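Local coordinates for protein amidase (Bacillus anthracis, PDB 5EWQ) that probably hydrolyses the amide bond of carboxylic acid amides, releasing the free acid and ammonia, at residues Lys156-Phe161 / Phe277-Gly282; Ser112-Ile117 / Ala273-Asn278. All blocks are in the same frame, centred on the assembly; numbering follows the deposited sequence.

Contact 1: Lys156-Phe161 / Phe277-Gly282; sequences KEEGAF and FNAMIG
Glu158 lays one face of its carboxylate over the methyl group of Ala279. The evidence is the near equality of three separations: Glu158 CD, OE1 and OE2 each lie 3.8 Å from Ala279 CB. The methyl therefore faces the middle of the flat group rather than one oxygen. Both residues point their CB toward the opposite segment. In Glu158, CG lies beside the backbone N (chi1 -65°) and the chain is extended beyond it (chi2 -169°), which lets the carboxylate bridge a CA separation of 7.3 Å between Glu158 and Ala279.

A second, looser approach brings Glu158 OE1 to 4.2 Å from the backbone O of Asn278. Two acceptors meet here, so this is proximity and not a bond. The amide of Asn278 is engaged elsewhere, its OD1 taking a hydrogen bond from Tyr301 N. Leu114 touches both Glu158 and Ala279, and Leu155 of helix 150-155 also packs on Ala279.

The pairing joins the loop between helix 150-155 and strand 161-166 to helix 270-280, burying 90 Å² in all. In this amidase fold, a mixed beta sheet covered by helices, it sets a loop leading into a sheet strand against a covering helix. A carboxylate on a methyl, with a carbonyl oxygen nearby, implies van der Waals contact with little electrostatic attraction; the carbonyl might even slightly disfavour the negative charge.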
ATOM      1  N   LYS A 156      -4.238   5.737 -16.062  1.00 63.33           N
ATOM      2  CA  LYS A 156      -5.100   6.636 -16.817  1.00 76.81           C
ATOM      3  C   LYS A 156      -5.342   6.119 -18.232  1.00 74.71           C
ATOM      4  O   LYS A 156      -6.142   6.680 -18.981  1.00 66.21           O
ATOM      5  CB  LYS A 156      -4.495   8.041 -16.857  1.00 79.63           C
ATOM      6  CG  LYS A 156      -4.343   8.676 -15.483  1.00 73.27           C
ATOM      7  CD  LYS A 156      -3.797  10.091 -15.570  1.00 77.97           C
ATOM      8  CE  LYS A 156      -2.378  10.108 -16.109  1.00 81.14           C
ATOM      9  NZ  LYS A 156      -1.803  11.481 -16.099  1.00 88.37           N
ATOM     10  N   GLU A 157      -4.649   5.041 -18.590  1.00 76.59           N
ATOM     11  CA  GLU A 157      -4.837   4.408 -19.889  1.00 79.06           C
ATOM     12  C   GLU A 157      -6.044   3.476 -19.869  1.00 83.36           C
ATOM     13  O   GLU A 157      -6.470   2.976 -20.910  1.00 96.14           O
ATOM     14  CB  GLU A 157      -3.580   3.639 -20.301  1.00 74.82           C
ATOM     15  CG  GLU A 157      -2.393   4.524 -20.644  1.00 73.34           C
ATOM     16  CD  GLU A 157      -1.123   3.732 -20.882  1.00 78.68           C
ATOM     17  OE1 GLU A 157      -1.126   2.509 -20.628  1.00 90.05           O
ATOM     18  OE2 GLU A 157      -0.119   4.332 -21.322  1.00 68.50           O
ATOM     19  N   GLU A 158      -6.590   3.249 -18.679  1.00 73.19           N
ATOM     20  CA  GLU A 158      -7.765   2.398 -18.532  1.00 73.35           C
ATOM     21  C   GLU A 158      -8.939   3.166 -17.932  1.00 76.87           C
ATOM     22  O   GLU A 158      -9.958   2.576 -17.573  1.00 92.45           O
ATOM     23  CB  GLU A 158      -7.441   1.174 -17.670  1.00 75.41           C
ATOM     24  CG  GLU A 158      -6.417   0.235 -18.288  1.00 86.11           C
ATOM     25  CD  GLU A 158      -6.311  -1.084 -17.547  1.00 92.95           C
ATOM     26  OE1 GLU A 158      -5.403  -1.877 -17.867  1.00 94.56           O
ATOM     27  OE2 GLU A 158      -7.141  -1.330 -16.645  1.00 93.70           O
ATOM     28  N   GLY A 159      -8.790   4.482 -17.824  1.00 68.43           N
ATOM     29  CA  GLY A 159      -9.877   5.333 -17.377  1.00 65.83           C
ATOM     30  C   GLY A 159      -9.765   5.826 -15.948  1.00 70.24           C
ATOM     31  O   GLY A 159     -10.445   6.777 -15.562  1.00 64.03           O
ATOM     32  N   ALA A 160      -8.911   5.183 -15.158  1.00 67.63           N
ATOM     33  CA  ALA A 160      -8.734   5.562 -13.761  1.00 65.59           C
ATOM     34  C   ALA A 160      -8.028   6.909 -13.643  1.00 66.48           C
ATOM     35  O   ALA A 160      -7.302   7.321 -14.547  1.00 55.56           O
ATOM     36  CB  ALA A 160      -7.957   4.489 -13.012  1.00 57.13           C
ATOM     37  N   PHE A 161      -8.251   7.594 -12.525  1.00 60.91           N
ATOM     38  CA  PHE A 161      -7.602   8.874 -12.272  1.00 51.89           C
ATOM     39  C   PHE A 161      -7.193   8.986 -10.808  1.00 54.13           C
ATOM     40  O   PHE A 161      -7.807   8.372  -9.935  1.00 52.54           O
ATOM     41  CB  PHE A 161      -8.520  10.037 -12.659  1.00 54.74           C
ATOM     42  CG  PHE A 161      -9.686  10.229 -11.728  1.00 55.18           C
ATOM     43  CD1 PHE A 161     -10.827   9.455 -11.856  1.00 57.16           C
ATOM     44  CD2 PHE A 161      -9.645  11.193 -10.733  1.00 53.85           C
ATOM     45  CE1 PHE A 161     -11.902   9.633 -11.003  1.00 57.78           C
ATOM     46  CE2 PHE A 161     -10.715  11.376  -9.878  1.00 61.58           C
ATOM     47  CZ  PHE A 161     -11.846  10.594 -10.014  1.00 62.46           C
ATOM     48  N   PHE A 277      -4.547  -4.137  -9.799  1.00 49.50           N
ATOM     49  CA  PHE A 277      -3.279  -4.785 -10.115  1.00 50.07           C
ATOM     50  C   PHE A 277      -3.113  -5.024 -11.614  1.00 67.76           C
ATOM     51  O   PHE A 277      -2.002  -5.247 -12.097  1.00 72.04           O
ATOM     52  CB  PHE A 277      -3.164  -6.107  -9.350  1.00 50.33           C
ATOM     53  CG  PHE A 277      -1.817  -6.761  -9.461  1.00 50.77           C
ATOM     54  CD1 PHE A 277      -0.678  -6.111  -9.016  1.00 48.69           C
ATOM     55  CD2 PHE A 277      -1.693  -8.035  -9.989  1.00 53.48           C
ATOM     56  CE1 PHE A 277       0.563  -6.714  -9.111  1.00 53.96           C
ATOM     57  CE2 PHE A 277      -0.456  -8.644 -10.085  1.00 55.62           C
ATOM     58  CZ  PHE A 277       0.673  -7.983  -9.643  1.00 52.12           C
ATOM     59  N   ASN A 278      -4.220  -4.971 -12.348  1.00 74.05           N
ATOM     60  CA  ASN A 278      -4.196  -5.177 -13.792  1.00 76.08           C
ATOM     61  C   ASN A 278      -3.497  -4.046 -14.542  1.00 77.59           C
ATOM     62  O   ASN A 278      -2.846  -4.279 -15.560  1.00 88.78           O
ATOM     63  CB  ASN A 278      -5.619  -5.341 -14.329  1.00 70.65           C
ATOM     64  CG  ASN A 278      -6.239  -6.670 -13.946  1.00 68.27           C
ATOM     65  OD1 ASN A 278      -5.539  -7.667 -13.769  1.00 66.31           O
ATOM     66  ND2 ASN A 278      -7.560  -6.692 -13.818  1.00 62.92           N
ATOM     67  N   ALA A 279      -3.634  -2.824 -14.036  1.00 71.25           N
ATOM     68  CA  ALA A 279      -3.092  -1.653 -14.720  1.00 69.65           C
ATOM     69  C   ALA A 279      -1.711  -1.262 -14.208  1.00 55.99           C
ATOM     70  O   ALA A 279      -1.000  -0.493 -14.854  1.00 53.65           O
ATOM     71  CB  ALA A 279      -4.047  -0.478 -14.586  1.00 61.71           C
HETATM   72  N   MSE A 280      -1.332  -1.784 -13.046  1.00 57.29           N
HETATM   73  CA  MSE A 280      -0.035  -1.459 -12.464  1.00 56.22           C
HETATM   74  C   MSE A 280       1.086  -2.242 -13.135  1.00 60.32           C
HETATM   75  O   MSE A 280       2.171  -1.710 -13.374  1.00 58.13           O
HETATM   76  CB  MSE A 280      -0.031  -1.736 -10.962  1.00 46.82           C
HETATM   77  CG  MSE A 280      -1.104  -1.003 -10.178  1.00 44.88           C
HETATM   78 SE   MSE A 280      -0.807  -1.202  -8.264  0.84 65.81          SE
HETATM   79  CE  MSE A 280       0.439  -2.699  -8.339  1.00 69.28           C
ATOM     80  N   ILE A 281       0.819  -3.510 -13.436  1.00 53.35           N
ATOM     81  CA  ILE A 281       1.812  -4.373 -14.065  1.00 55.56           C
ATOM     82  C   ILE A 281       2.120  -3.923 -15.487  1.00 72.25           C
ATOM     83  O   ILE A 281       1.366  -3.155 -16.084  1.00 78.18           O
ATOM     84  CB  ILE A 281       1.347  -5.840 -14.097  1.00 59.84           C
ATOM     85  CG1 ILE A 281       0.087  -5.981 -14.955  1.00 70.19           C
ATOM     86  CG2 ILE A 281       1.101  -6.348 -12.690  1.00 64.31           C
ATOM     87  CD1 ILE A 281      -0.434  -7.400 -15.050  1.00 76.46           C
ATOM     88  N   GLY A 282       3.233  -4.410 -16.025  1.00 63.80           N
ATOM     89  CA  GLY A 282       3.636  -4.067 -17.376  1.00 69.97           C
ATOM     90  C   GLY A 282       5.142  -4.052 -17.540  1.00 79.24           C
ATOM     91  O   GLY A 282       5.880  -4.427 -16.629  1.00 77.27           O
TER

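Contact 2: Ser112-Ile117 / Ala273-Asn278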
ATOM      1  N   SER A 112     -12.507  -0.884 -19.318  1.00 96.23           N
ATOM      2  CA  SER A 112     -11.925  -1.566 -18.167  1.00 97.84           C
ATOM      3  C   SER A 112     -12.744  -1.350 -16.899  1.00 85.86           C
ATOM      4  O   SER A 112     -13.578  -0.448 -16.833  1.00 79.27           O
ATOM      5  CB  SER A 112     -10.486  -1.094 -17.942  1.00 89.62           C
ATOM      6  N   ASN A 113     -12.500  -2.185 -15.894  1.00 88.32           N
ATOM      7  CA  ASN A 113     -13.174  -2.061 -14.606  1.00 89.08           C
ATOM      8  C   ASN A 113     -12.717  -0.825 -13.839  1.00 80.00           C
ATOM      9  O   ASN A 113     -13.376  -0.387 -12.895  1.00 79.09           O
ATOM     10  CB  ASN A 113     -12.936  -3.310 -13.755  1.00 86.46           C
ATOM     11  CG  ASN A 113     -13.747  -4.501 -14.222  1.00 97.15           C
ATOM     12  OD1 ASN A 113     -14.926  -4.373 -14.550  1.00110.32           O
ATOM     13  ND2 ASN A 113     -13.119  -5.671 -14.248  1.00 90.93           N
ATOM     14  N   LEU A 114     -11.584  -0.266 -14.253  1.00 73.58           N
ATOM     15  CA  LEU A 114     -10.976   0.861 -13.557  1.00 66.01           C
ATOM     16  C   LEU A 114     -11.433   2.210 -14.097  1.00 74.34           C
ATOM     17  O   LEU A 114     -11.058   3.254 -13.563  1.00 70.07           O
ATOM     18  CB  LEU A 114      -9.453   0.767 -13.647  1.00 57.71           C
ATOM     19  CG  LEU A 114      -8.822  -0.415 -12.917  1.00 55.71           C
ATOM     20  CD1 LEU A 114      -7.386  -0.604 -13.354  1.00 54.70           C
ATOM     21  CD2 LEU A 114      -8.892  -0.188 -11.424  1.00 59.33           C
ATOM     22  N   TYR A 115     -12.241   2.187 -15.154  1.00 65.10           N
ATOM     23  CA  TYR A 115     -12.689   3.419 -15.794  1.00 67.12           C
ATOM     24  C   TYR A 115     -13.508   4.283 -14.840  1.00 66.59           C
ATOM     25  O   TYR A 115     -14.517   3.838 -14.293  1.00 67.53           O
ATOM     26  CB  TYR A 115     -13.509   3.112 -17.050  1.00 72.74           C
ATOM     27  CG  TYR A 115     -13.894   4.350 -17.832  1.00 73.99           C
ATOM     28  CD1 TYR A 115     -13.056   4.863 -18.813  1.00 74.77           C
ATOM     29  CD2 TYR A 115     -15.091   5.012 -17.581  1.00 75.89           C
ATOM     30  CE1 TYR A 115     -13.398   5.995 -19.525  1.00 77.20           C
ATOM     31  CE2 TYR A 115     -15.441   6.145 -18.287  1.00 78.53           C
ATOM     32  CZ  TYR A 115     -14.592   6.633 -19.257  1.00 79.07           C
ATOM     33  OH  TYR A 115     -14.936   7.761 -19.965  1.00 81.89           O
ATOM     34  N   GLY A 116     -13.060   5.520 -14.642  1.00 74.41           N
ATOM     35  CA  GLY A 116     -13.770   6.471 -13.807  1.00 75.22           C
ATOM     36  C   GLY A 116     -13.529   6.277 -12.322  1.00 74.11           C
ATOM     37  O   GLY A 116     -13.978   7.079 -11.504  1.00 78.74           O
ATOM     38  N   ILE A 117     -12.818   5.210 -11.974  1.00 59.80           N
ATOM     39  CA  ILE A 117     -12.538   4.902 -10.577  1.00 62.29           C
ATOM     40  C   ILE A 117     -11.408   5.765 -10.025  1.00 57.93           C
ATOM     41  O   ILE A 117     -10.291   5.740 -10.545  1.00 52.47           O
ATOM     42  CB  ILE A 117     -12.167   3.418 -10.390  1.00 62.10           C
ATOM     43  CG1 ILE A 117     -13.308   2.518 -10.869  1.00 63.42           C
ATOM     44  CG2 ILE A 117     -11.836   3.131  -8.932  1.00 52.28           C
ATOM     45  CD1 ILE A 117     -14.607   2.730 -10.123  1.00 67.80           C
ATOM     46  N   ALA A 273      -8.593  -5.456  -5.380  1.00 59.98           N
ATOM     47  CA  ALA A 273      -7.139  -5.345  -5.393  1.00 56.51           C
ATOM     48  C   ALA A 273      -6.569  -5.869  -6.707  1.00 56.34           C
ATOM     49  O   ALA A 273      -5.659  -5.274  -7.283  1.00 50.27           O
ATOM     50  CB  ALA A 273      -6.539  -6.095  -4.214  1.00 52.11           C
ATOM     51  N   ALA A 274      -7.118  -6.986  -7.176  1.00 54.82           N
ATOM     52  CA  ALA A 274      -6.683  -7.585  -8.432  1.00 56.22           C
ATOM     53  C   ALA A 274      -7.083  -6.714  -9.618  1.00 62.19           C
ATOM     54  O   ALA A 274      -6.406  -6.700 -10.647  1.00 60.51           O
ATOM     55  CB  ALA A 274      -7.264  -8.978  -8.581  1.00 55.79           C
ATOM     56  N   THR A 275      -8.188  -5.993  -9.465  1.00 66.54           N
ATOM     57  CA  THR A 275      -8.663  -5.080 -10.498  1.00 61.52           C
ATOM     58  C   THR A 275      -7.653  -3.959 -10.726  1.00 56.78           C
ATOM     59  O   THR A 275      -7.319  -3.631 -11.865  1.00 55.00           O
ATOM     60  CB  THR A 275     -10.028  -4.476 -10.127  1.00 55.44           C
ATOM     61  OG1 THR A 275     -11.009  -5.518 -10.058  1.00 70.49           O
ATOM     62  CG2 THR A 275     -10.459  -3.454 -11.162  1.00 56.76           C
ATOM     63  N   LEU A 276      -7.168  -3.383  -9.632  1.00 56.78           N
ATOM     64  CA  LEU A 276      -6.160  -2.334  -9.693  1.00 53.85           C
ATOM     65  C   LEU A 276      -4.822  -2.889 -10.167  1.00 49.86           C
ATOM     66  O   LEU A 276      -4.062  -2.208 -10.857  1.00 48.97           O
ATOM     67  CB  LEU A 276      -6.001  -1.670  -8.323  1.00 51.12           C
ATOM     68  CG  LEU A 276      -4.978  -0.539  -8.213  1.00 52.52           C
ATOM     69  CD1 LEU A 276      -5.356   0.609  -9.130  1.00 58.96           C
ATOM     70  CD2 LEU A 276      -4.863  -0.061  -6.777  1.00 49.33           C
ATOM     71  N   PHE A 277      -4.547  -4.137  -9.799  1.00 49.50           N
ATOM     72  CA  PHE A 277      -3.279  -4.785 -10.115  1.00 50.07           C
ATOM     73  C   PHE A 277      -3.113  -5.024 -11.614  1.00 67.76           C
ATOM     74  O   PHE A 277      -2.002  -5.247 -12.097  1.00 72.04           O
ATOM     75  CB  PHE A 277      -3.164  -6.107  -9.350  1.00 50.33           C
ATOM     76  CG  PHE A 277      -1.817  -6.761  -9.461  1.00 50.77           C
ATOM     77  CD1 PHE A 277      -0.678  -6.111  -9.016  1.00 48.69           C
ATOM     78  CD2 PHE A 277      -1.693  -8.035  -9.989  1.00 53.48           C
ATOM     79  CE1 PHE A 277       0.563  -6.714  -9.111  1.00 53.96           C
ATOM     80  CE2 PHE A 277      -0.456  -8.644 -10.085  1.00 55.62           C
ATOM     81  CZ  PHE A 277       0.673  -7.983  -9.643  1.00 52.12           C
ATOM     82  N   ASN A 278      -4.220  -4.971 -12.348  1.00 74.05           N
ATOM     83  CA  ASN A 278      -4.196  -5.177 -13.792  1.00 76.08           C
ATOM     84  C   ASN A 278      -3.497  -4.046 -14.542  1.00 77.59           C
ATOM     85  O   ASN A 278      -2.846  -4.279 -15.560  1.00 88.78           O
ATOM     86  CB  ASN A 278      -5.619  -5.341 -14.329  1.00 70.65           C
ATOM     87  CG  ASN A 278      -6.239  -6.670 -13.946  1.00 68.27           C
ATOM     88  OD1 ASN A 278      -5.539  -7.667 -13.769  1.00 66.31           O
ATOM     89  ND2 ASN A 278      -7.560  -6.692 -13.818  1.00 62.92           N
TER
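Leu114 and Thr275 carry most of the 192 Å² buried here, with Asn113 as the third participant. The methyl of Thr275 is the central element: CG2 lies 3.6 Å from Asn113 CB and likewise 3.6 Å from Leu114 CD2, so consecutive residues of the loop touch it together. That methyl is presented because CG2 stands anti to the backbone N in Thr275 (chi1 -64°, measured to OG1). The same rotation sets OG1 beside the backbone N, where it hydrogen-bonds to Lys271 O, one turn back in helix 270-280.

Leu114 also reaches past Thr275 CG2, the two side chains running in opposite directions. Its branch end lies against the helix backbone, with CD1 at 3.4 Å and CG at 3.7 Å from Thr275 O. Leu114 CD2 approaches Leu276 CA at 3.9 Å and, more loosely, Leu276 CD1 at 4.3 Å. Leu219 of strand 219-223 touches both leucines and extends this apolar patch toward the sheet.

Two overlapping beta turns shape the loop. Asn113 and Leu114 occupy the middle of a type I turn from Ser112 to Tyr115; a type II turn from Leu114 to Ile117 follows, with Gly116 at its third position (phi 80°) and Ile117 N hydrogen-bonded to Leu114 O at 3.1 Å. Asn113 O receives Gln54 NE2 from helix 50-58. Within the helix-covered mixed sheet of this amidase, the loop preceding strand 118-122 thus lies against helix 270-280.

Aliphatic side-chain atoms of the loop meet the Thr275 methyl, Leu276 and the Thr275 carbonyl oxygen in van der Waals contact alone, while the Thr275 hydroxyl is satisfied inside its helix; the chemistry implies a fit by shape and burial, with polar bonds holding each partner separately.

Overall arrangement
Contacts 1 and 2 have centres 7 Å apart and use overlapping segments of helix 270-280, which share Phe277 and Asn278; the contact residues shift from Thr275 and Leu276 in contact 2 to Asn278 and Ala279 in contact 1. Their other segments, 156-161 and 112-117, lead into neighbouring parallel strands of the large mixed sheet, 161-166 and 118-122. A probable backbone hydrogen bond of 3.0 Å between Gly116 N and Gly159 O ties them together. Leu114 connects the contacts directly, since its CD1 also packs against Glu158 OE2. Two loops that each precede a strand thus meet one helix, with contact centres about 16 Å (contact 1) and 15 Å (contact 2) from the centre of the chain. Neither contact includes a ligand.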